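Local coordinates for protein Abbfa_003403 (Acinetobacter baumannii, PDB 4ZXH) that probably assembles a peptide natural product as a four-domain nonribosomal peptide synthetase, its carrier domain bearing a phosphopantetheine arm and a thioesterase domain likely releasing the product, at residues 1161-1173 with 1270-1283. Sequence-based numbering, arbitrary orientation.
Sequences VMIDTRAPIPENV and EQEDFGESLGWDQL
Leu1278 O is gripped by two donors of the facing segment that arrive from opposite faces of its carbonyl plane: Ala1167 N at 3.0 Å, with a nearly straight N-H...O angle of 166°, and Asn1172 ND2 at 3.1 Å, more bent. The same amide nitrogen of Asn1172 also donates to Ala1167 O, on a lone pair in the carbonyl plane; this one amide thus ties residues 1161-1173 to the facing carbonyl, and the two bonds together should hold its rotation. The amide oxygen, OD1, lies at the edge of the Phe1274 ring.

A second polar link is Trp1280 NE1 to Thr1165 O (2.8 Å), which satisfies the buried indole N-H; the oxygen lies near the indole plane, while NE1 meets that carbonyl from above its plane, not on a lone pair. Ala1167 CB stands 3.5 Å from the centroid of the five-membered ring of Trp1280, almost on its normal, and Pro1168 CD lies over the six-membered ring on that same side. From the other side Met1162 SD approaches obliquely, toward the rim, in a Met-aromatic contact. Leu1283 CD1 closes on Pro1168, 3.7 Å from its CD.

Arg1166 lies over one face of Phe1274, the guanidinium and ring planes 17° apart, with CD 3.7 Å from the Phe1274 centroid in a CH-pi contact. Its chain, extended from CG to NE (chi3 176°), brings NH2 near two carboxylates beyond salt-bridge range: Glu1270, whose OE1 accepts from His1297 N, and Glu1272, a charge neighbour only, well out of the guanidinium plane.

In this alpha/beta-hydrolase thioesterase domain, residues 1161-1173 leave the end of strand 1157-1163, and residues 1270-1283 belong to the loop joining its parallel neighbour 1262-1267 to edge strand 1288-1293. Asp1164 bonds His1297, consistent with a triad with Cys1137, while Tyr1144 of helix 1138-1152 meets Trp1280 edge-to-face.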
ATOM      1  N   VAL A1161      33.552  34.116 -20.344  1.00 24.62           N
ATOM      2  CA  VAL A1161      32.239  34.708 -20.187  1.00 23.44           C
ATOM      3  C   VAL A1161      32.044  35.241 -18.775  1.00 27.65           C
ATOM      4  O   VAL A1161      32.087  34.486 -17.809  1.00 23.99           O
ATOM      5  CB  VAL A1161      31.135  33.719 -20.495  1.00 28.02           C
ATOM      6  CG1 VAL A1161      29.792  34.364 -20.230  1.00 26.43           C
ATOM      7  CG2 VAL A1161      31.221  33.291 -21.939  1.00 37.01           C
ATOM      8  N   MET A1162      31.836  36.546 -18.643  1.00 26.13           N
ATOM      9  CA  MET A1162      31.633  37.107 -17.317  1.00 21.10           C
ATOM     10  C   MET A1162      30.289  37.755 -17.240  1.00 25.80           C
ATOM     11  O   MET A1162      30.013  38.715 -17.962  1.00 31.74           O
ATOM     12  CB  MET A1162      32.711  38.127 -16.973  1.00 26.96           C
ATOM     13  CG  MET A1162      34.084  37.542 -16.719  1.00 24.43           C
ATOM     14  SD  MET A1162      35.215  38.908 -16.483  1.00 28.08           S
ATOM     15  CE  MET A1162      36.787  38.169 -16.940  1.00 34.04           C
ATOM     16  N   ILE A1163      29.445  37.240 -16.359  1.00 21.05           N
ATOM     17  CA  ILE A1163      28.113  37.796 -16.221  1.00 22.18           C
ATOM     18  C   ILE A1163      28.052  38.712 -14.993  1.00 26.14           C
ATOM     19  O   ILE A1163      28.141  38.253 -13.852  1.00 25.61           O
ATOM     20  CB  ILE A1163      27.067  36.684 -16.145  1.00 24.58           C
ATOM     21  CG1 ILE A1163      27.295  35.700 -17.300  1.00 26.74           C
ATOM     22  CG2 ILE A1163      25.681  37.270 -16.243  1.00 22.90           C
ATOM     23  CD1 ILE A1163      26.484  34.448 -17.212  1.00 22.64           C
ATOM     24  N   ASP A1164      27.936  40.014 -15.264  1.00 19.39           N
ATOM     25  CA  ASP A1164      27.925  41.067 -14.254  1.00 23.36           C
ATOM     26  C   ASP A1164      28.991  40.889 -13.156  1.00 24.48           C
ATOM     27  O   ASP A1164      28.731  41.050 -11.969  1.00 24.39           O
ATOM     28  CB  ASP A1164      26.540  41.180 -13.631  1.00 18.23           C
ATOM     29  CG  ASP A1164      26.235  42.594 -13.154  1.00 31.12           C
ATOM     30  OD1 ASP A1164      26.345  43.547 -13.967  1.00 38.45           O
ATOM     31  OD2 ASP A1164      25.919  42.755 -11.952  1.00 34.31           O
ATOM     32  N   THR A1165      30.200  40.561 -13.582  1.00 27.32           N
ATOM     33  CA  THR A1165      31.333  40.384 -12.686  1.00 29.91           C
ATOM     34  C   THR A1165      31.981  41.703 -12.346  1.00 32.52           C
ATOM     35  O   THR A1165      32.501  42.382 -13.232  1.00 37.52           O
ATOM     36  CB  THR A1165      32.394  39.481 -13.339  1.00 27.14           C
ATOM     37  OG1 THR A1165      31.799  38.229 -13.643  1.00 26.29           O
ATOM     38  CG2 THR A1165      33.583  39.270 -12.439  1.00 20.52           C
ATOM     39  N   ARG A1166      31.970  42.075 -11.072  1.00 29.77           N
ATOM     40  CA  ARG A1166      32.692  43.281 -10.668  1.00 25.30           C
ATOM     41  C   ARG A1166      34.193  43.021 -10.752  1.00 22.39           C
ATOM     42  O   ARG A1166      34.680  41.983 -10.334  1.00 22.05           O
ATOM     43  CB  ARG A1166      32.208  43.705  -9.299  1.00 21.02           C
ATOM     44  CG  ARG A1166      30.708  43.842  -9.442  1.00 20.25           C
ATOM     45  CD  ARG A1166      29.906  43.760  -8.213  1.00 27.37           C
ATOM     46  NE  ARG A1166      28.525  44.021  -8.573  1.00 34.93           N
ATOM     47  CZ  ARG A1166      27.493  43.783  -7.781  1.00 37.29           C
ATOM     48  NH1 ARG A1166      27.703  43.279  -6.582  1.00 29.37           N
ATOM     49  NH2 ARG A1166      26.263  44.069  -8.183  1.00 45.36           N
ATOM     50  N   ALA A1167      34.899  43.921 -11.416  1.00 23.81           N
ATOM     51  CA  ALA A1167      36.309  43.715 -11.678  1.00 26.24           C
ATOM     52  C   ALA A1167      37.033  43.689 -10.346  1.00 33.23           C
ATOM     53  O   ALA A1167      36.652  44.417  -9.422  1.00 37.09           O
ATOM     54  CB  ALA A1167      36.864  44.821 -12.590  1.00 30.69           C
ATOM     55  N   PRO A1168      38.063  42.832 -10.232  1.00 36.52           N
ATOM     56  CA  PRO A1168      38.876  42.714  -9.013  1.00 30.29           C
ATOM     57  C   PRO A1168      39.811  43.913  -8.824  1.00 31.14           C
ATOM     58  O   PRO A1168      41.016  43.817  -9.042  1.00 34.00           O
ATOM     59  CB  PRO A1168      39.660  41.426  -9.245  1.00 27.28           C
ATOM     60  CG  PRO A1168      39.783  41.326 -10.715  1.00 28.41           C
ATOM     61  CD  PRO A1168      38.511  41.899 -11.285  1.00 34.89           C
ATOM     62  N   ILE A1169      39.241  45.045  -8.436  1.00 28.23           N
ATOM     63  CA  ILE A1169      40.018  46.242  -8.168  1.00 30.01           C
ATOM     64  C   ILE A1169      39.544  46.799  -6.819  1.00 38.69           C
ATOM     65  O   ILE A1169      38.426  46.522  -6.397  1.00 43.55           O
ATOM     66  CB  ILE A1169      39.873  47.280  -9.310  1.00 33.92           C
ATOM     67  CG1 ILE A1169      38.429  47.810  -9.401  1.00 32.60           C
ATOM     68  CG2 ILE A1169      40.339  46.680 -10.650  1.00 31.34           C
ATOM     69  CD1 ILE A1169      38.272  49.006 -10.334  1.00 30.93           C
ATOM     70  N   PRO A1170      40.406  47.544  -6.119  1.00 39.86           N
ATOM     71  CA  PRO A1170      40.100  48.090  -4.786  1.00 36.39           C
ATOM     72  C   PRO A1170      38.751  48.814  -4.611  1.00 37.44           C
ATOM     73  O   PRO A1170      38.083  48.540  -3.614  1.00 41.58           O
ATOM     74  CB  PRO A1170      41.265  49.062  -4.558  1.00 38.51           C
ATOM     75  CG  PRO A1170      42.414  48.386  -5.210  1.00 34.72           C
ATOM     76  CD  PRO A1170      41.828  47.736  -6.464  1.00 47.58           C
ATOM     77  N   GLU A1171      38.367  49.709  -5.527  1.00 36.39           N
ATOM     78  CA  GLU A1171      37.058  50.387  -5.480  1.00 32.49           C
ATOM     79  C   GLU A1171      35.873  49.435  -5.236  1.00 37.16           C
ATOM     80  O   GLU A1171      34.853  49.820  -4.666  1.00 50.71           O
ATOM     81  CB  GLU A1171      36.768  51.123  -6.790  1.00 37.54           C
ATOM     82  CG  GLU A1171      37.688  52.238  -7.214  1.00 53.52           C
ATOM     83  CD  GLU A1171      38.888  51.772  -8.040  1.00 68.76           C
ATOM     84  OE1 GLU A1171      39.452  50.681  -7.769  1.00 65.95           O
ATOM     85  OE2 GLU A1171      39.240  52.499  -8.996  1.00 77.29           O
ATOM     86  N   ASN A1172      35.999  48.200  -5.709  1.00 35.30           N
ATOM     87  CA  ASN A1172      34.870  47.277  -5.756  1.00 32.63           C
ATOM     88  C   ASN A1172      34.767  46.341  -4.574  1.00 32.63           C
ATOM     89  O   ASN A1172      33.838  45.518  -4.501  1.00 37.19           O
ATOM     90  CB  ASN A1172      34.937  46.427  -7.021  1.00 24.85           C
ATOM     91  CG  ASN A1172      34.726  47.228  -8.264  1.00 29.45           C
ATOM     92  OD1 ASN A1172      34.325  48.398  -8.211  1.00 34.65           O
ATOM     93  ND2 ASN A1172      34.969  46.598  -9.407  1.00 29.82           N
ATOM     94  N   VAL A1173      35.733  46.437  -3.672  1.00 28.66           N
ATOM     95  CA  VAL A1173      35.754  45.588  -2.498  1.00 35.30           C
ATOM     96  C   VAL A1173      34.663  46.107  -1.581  1.00 36.29           C
ATOM     97  O   VAL A1173      34.515  47.324  -1.408  1.00 39.60           O
ATOM     98  CB  VAL A1173      37.155  45.595  -1.799  1.00 33.61           C
ATOM     99  CG1 VAL A1173      37.215  44.578  -0.672  1.00 26.66           C
ATOM    100  CG2 VAL A1173      38.235  45.308  -2.809  1.00 27.53           C
ATOM    101  N   GLU A1270      20.704  47.064 -12.817  1.00 34.29           N
ATOM    102  CA  GLU A1270      21.299  47.073 -11.483  1.00 34.62           C
ATOM    103  C   GLU A1270      21.471  48.510 -10.962  1.00 32.32           C
ATOM    104  O   GLU A1270      22.117  49.338 -11.599  1.00 42.77           O
ATOM    105  CB  GLU A1270      22.640  46.323 -11.497  1.00 31.16           C
ATOM    106  CG  GLU A1270      23.414  46.315 -10.172  1.00 28.69           C
ATOM    107  CD  GLU A1270      22.567  45.921  -8.977  1.00 41.09           C
ATOM    108  OE1 GLU A1270      21.993  44.804  -8.990  1.00 48.58           O
ATOM    109  OE2 GLU A1270      22.476  46.734  -8.023  1.00 44.22           O
ATOM    110  N   GLN A1271      20.882  48.790  -9.803  1.00 34.57           N
ATOM    111  CA  GLN A1271      20.886  50.127  -9.199  1.00 36.49           C
ATOM    112  C   GLN A1271      22.261  50.559  -8.736  1.00 35.81           C
ATOM    113  O   GLN A1271      22.600  51.747  -8.802  1.00 32.80           O
ATOM    114  CB  GLN A1271      19.939  50.192  -7.989  1.00 41.84           C
ATOM    115  CG  GLN A1271      18.460  50.011  -8.299  1.00 55.14           C
ATOM    116  CD  GLN A1271      17.933  51.028  -9.283  1.00 67.97           C
ATOM    117  OE1 GLN A1271      18.295  52.206  -9.235  1.00 80.83           O
ATOM    118  NE2 GLN A1271      17.069  50.580 -10.188  1.00 70.53           N
ATOM    119  N   GLU A1272      23.035  49.603  -8.227  1.00 28.28           N
ATOM    120  CA  GLU A1272      24.324  49.924  -7.615  1.00 30.04           C
ATOM    121  C   GLU A1272      25.384  50.251  -8.684  1.00 31.49           C
ATOM    122  O   GLU A1272      25.599  49.482  -9.633  1.00 37.05           O
ATOM    123  CB  GLU A1272      24.771  48.771  -6.719  1.00 30.65           C
ATOM    124  CG  GLU A1272      25.668  49.157  -5.571  1.00 48.32           C
ATOM    125  CD  GLU A1272      26.015  47.968  -4.683  1.00 64.76           C
ATOM    126  OE1 GLU A1272      25.321  46.924  -4.782  1.00 69.05           O
ATOM    127  OE2 GLU A1272      26.989  48.075  -3.900  1.00 66.41           O
ATOM    128  N   ASP A1273      26.020  51.408  -8.535  1.00 32.26           N
ATOM    129  CA  ASP A1273      26.989  51.906  -9.514  1.00 33.87           C
ATOM    130  C   ASP A1273      28.401  51.327  -9.315  1.00 40.95           C
ATOM    131  O   ASP A1273      29.059  51.581  -8.298  1.00 40.32           O
ATOM    132  CB  ASP A1273      27.043  53.433  -9.458  1.00 30.34           C
ATOM    133  CG  ASP A1273      27.721  54.049 -10.688  1.00 51.42           C
ATOM    134  OD1 ASP A1273      27.952  53.303 -11.679  1.00 45.63           O
ATOM    135  OD2 ASP A1273      28.014  55.282 -10.660  1.00 49.60           O
ATOM    136  N   PHE A1274      28.855  50.547 -10.293  1.00 43.70           N
ATOM    137  CA  PHE A1274      30.227  50.070 -10.312  1.00 26.00           C
ATOM    138  C   PHE A1274      30.999  50.570 -11.527  1.00 27.33           C
ATOM    139  O   PHE A1274      32.065  50.057 -11.840  1.00 38.28           O
ATOM    140  CB  PHE A1274      30.249  48.554 -10.279  1.00 34.04           C
ATOM    141  CG  PHE A1274      29.994  47.979  -8.928  1.00 31.41           C
ATOM    142  CD1 PHE A1274      31.031  47.849  -8.007  1.00 35.31           C
ATOM    143  CD2 PHE A1274      28.736  47.553  -8.574  1.00 22.39           C
ATOM    144  CE1 PHE A1274      30.803  47.304  -6.749  1.00 22.88           C
ATOM    145  CE2 PHE A1274      28.499  47.006  -7.320  1.00 28.73           C
ATOM    146  CZ  PHE A1274      29.542  46.886  -6.405  1.00 21.91           C
ATOM    147  N   GLY A1275      30.462  51.591 -12.194  1.00 33.28           N
ATOM    148  CA  GLY A1275      31.032  52.119 -13.423  1.00 30.06           C
ATOM    149  C   GLY A1275      30.440  51.478 -14.674  1.00 42.88           C
ATOM    150  O   GLY A1275      29.779  50.431 -14.590  1.00 38.33           O
ATOM    151  N   GLU A1276      30.693  52.090 -15.832  1.00 44.68           N
ATOM    152  CA  GLU A1276      30.172  51.594 -17.109  1.00 47.18           C
ATOM    153  C   GLU A1276      30.519  50.136 -17.355  1.00 42.80           C
ATOM    154  O   GLU A1276      29.715  49.393 -17.905  1.00 38.32           O
ATOM    155  CB  GLU A1276      30.696  52.421 -18.284  1.00 58.21           C
ATOM    156  CG  GLU A1276      30.125  53.828 -18.399  1.00 82.86           C
ATOM    157  CD  GLU A1276      28.602  53.865 -18.512  1.00 97.00           C
ATOM    158  OE1 GLU A1276      28.002  52.890 -19.025  1.00102.14           O
ATOM    159  OE2 GLU A1276      28.007  54.887 -18.100  1.00 99.21           O
ATOM    160  N   SER A1277      31.715  49.732 -16.943  1.00 40.99           N
ATOM    161  CA  SER A1277      32.226  48.406 -17.269  1.00 31.08           C
ATOM    162  C   SER A1277      32.466  47.562 -16.037  1.00 36.86           C
ATOM    163  O   SER A1277      33.285  46.641 -16.075  1.00 45.49           O
ATOM    164  CB  SER A1277      33.526  48.531 -18.043  1.00 36.75           C
ATOM    165  OG  SER A1277      33.343  49.400 -19.141  1.00 60.93           O
ATOM    166  N   LEU A1278      31.782  47.895 -14.943  1.00 26.59           N
ATOM    167  CA  LEU A1278      32.046  47.290 -13.640  1.00 25.42           C
ATOM    168  C   LEU A1278      33.531  47.382 -13.242  1.00 31.29           C
ATOM    169  O   LEU A1278      34.005  46.617 -12.397  1.00 37.70           O
ATOM    170  CB  LEU A1278      31.581  45.823 -13.633  1.00 28.41           C
ATOM    171  CG  LEU A1278      30.164  45.624 -14.160  1.00 33.38           C
ATOM    172  CD1 LEU A1278      29.723  44.178 -14.038  1.00 34.68           C
ATOM    173  CD2 LEU A1278      29.202  46.535 -13.442  1.00 23.16           C
ATOM    174  N   GLY A1279      34.260  48.323 -13.838  1.00 29.93           N
ATOM    175  CA  GLY A1279      35.652  48.518 -13.497  1.00 31.87           C
ATOM    176  C   GLY A1279      36.645  47.789 -14.391  1.00 36.43           C
ATOM    177  O   GLY A1279      37.848  47.965 -14.233  1.00 43.16           O
ATOM    178  N   TRP A1280      36.173  46.993 -15.347  1.00 35.69           N
ATOM    179  CA  TRP A1280      37.098  46.184 -16.157  1.00 37.38           C
ATOM    180  C   TRP A1280      37.953  47.009 -17.102  1.00 38.48           C
ATOM    181  O   TRP A1280      38.995  46.544 -17.571  1.00 42.49           O
ATOM    182  CB  TRP A1280      36.340  45.111 -16.955  1.00 34.72           C
ATOM    183  CG  TRP A1280      35.986  43.946 -16.100  1.00 33.47           C
ATOM    184  CD1 TRP A1280      34.794  43.719 -15.489  1.00 25.64           C
ATOM    185  CD2 TRP A1280      36.852  42.872 -15.707  1.00 32.06           C
ATOM    186  NE1 TRP A1280      34.845  42.553 -14.765  1.00 37.80           N
ATOM    187  CE2 TRP A1280      36.102  42.012 -14.875  1.00 34.36           C
ATOM    188  CE3 TRP A1280      38.181  42.538 -15.994  1.00 30.02           C
ATOM    189  CZ2 TRP A1280      36.639  40.846 -14.310  1.00 25.65           C
ATOM    190  CZ3 TRP A1280      38.717  41.366 -15.435  1.00 28.25           C
ATOM    191  CH2 TRP A1280      37.942  40.539 -14.607  1.00 27.28           C
ATOM    192  N   ASP A1281      37.519  48.231 -17.381  1.00 39.47           N
ATOM    193  CA  ASP A1281      38.315  49.137 -18.196  1.00 45.36           C
ATOM    194  C   ASP A1281      39.697  49.408 -17.589  1.00 45.29           C
ATOM    195  O   ASP A1281      40.561  49.967 -18.256  1.00 54.63           O
ATOM    196  CB  ASP A1281      37.575  50.469 -18.422  1.00 53.70           C
ATOM    197  CG  ASP A1281      37.132  51.141 -17.124  1.00 65.06           C
ATOM    198  OD1 ASP A1281      36.686  50.433 -16.196  1.00 81.83           O
ATOM    199  OD2 ASP A1281      37.247  52.383 -17.023  1.00 57.85           O
ATOM    200  N   GLN A1282      39.914  49.023 -16.331  1.00 41.00           N
ATOM    201  CA  GLN A1282      41.200  49.284 -15.687  1.00 41.06           C
ATOM    202  C   GLN A1282      42.101  48.055 -15.747  1.00 46.14           C
ATOM    203  O   GLN A1282      43.245  48.091 -15.298  1.00 56.77           O
ATOM    204  CB  GLN A1282      41.017  49.706 -14.231  1.00 41.07           C
ATOM    205  CG  GLN A1282      40.010  50.819 -13.986  1.00 46.13           C
ATOM    206  CD  GLN A1282      40.022  51.295 -12.539  1.00 54.44           C
ATOM    207  OE1 GLN A1282      40.797  50.806 -11.719  1.00 59.83           O
ATOM    208  NE2 GLN A1282      39.130  52.220 -12.211  1.00 64.38           N
ATOM    209  N   LEU A1283      41.578  46.967 -16.302  1.00 44.94           N
ATOM    210  CA  LEU A1283      42.315  45.712 -16.382  1.00 38.54           C
ATOM    211  C   LEU A1283      42.460  45.241 -17.813  1.00 43.29           C
ATOM    212  O   LEU A1283      43.479  44.662 -18.179  1.00 59.46           O
ATOM    213  CB  LEU A1283      41.618  44.620 -15.570  1.00 33.99           C
ATOM    214  CG  LEU A1283      41.606  44.801 -14.062  1.00 35.22           C
ATOM    215  CD1 LEU A1283      40.950  43.606 -13.407  1.00 34.15           C
ATOM    216  CD2 LEU A1283      43.025  45.003 -13.556  1.00 35.02           C
TER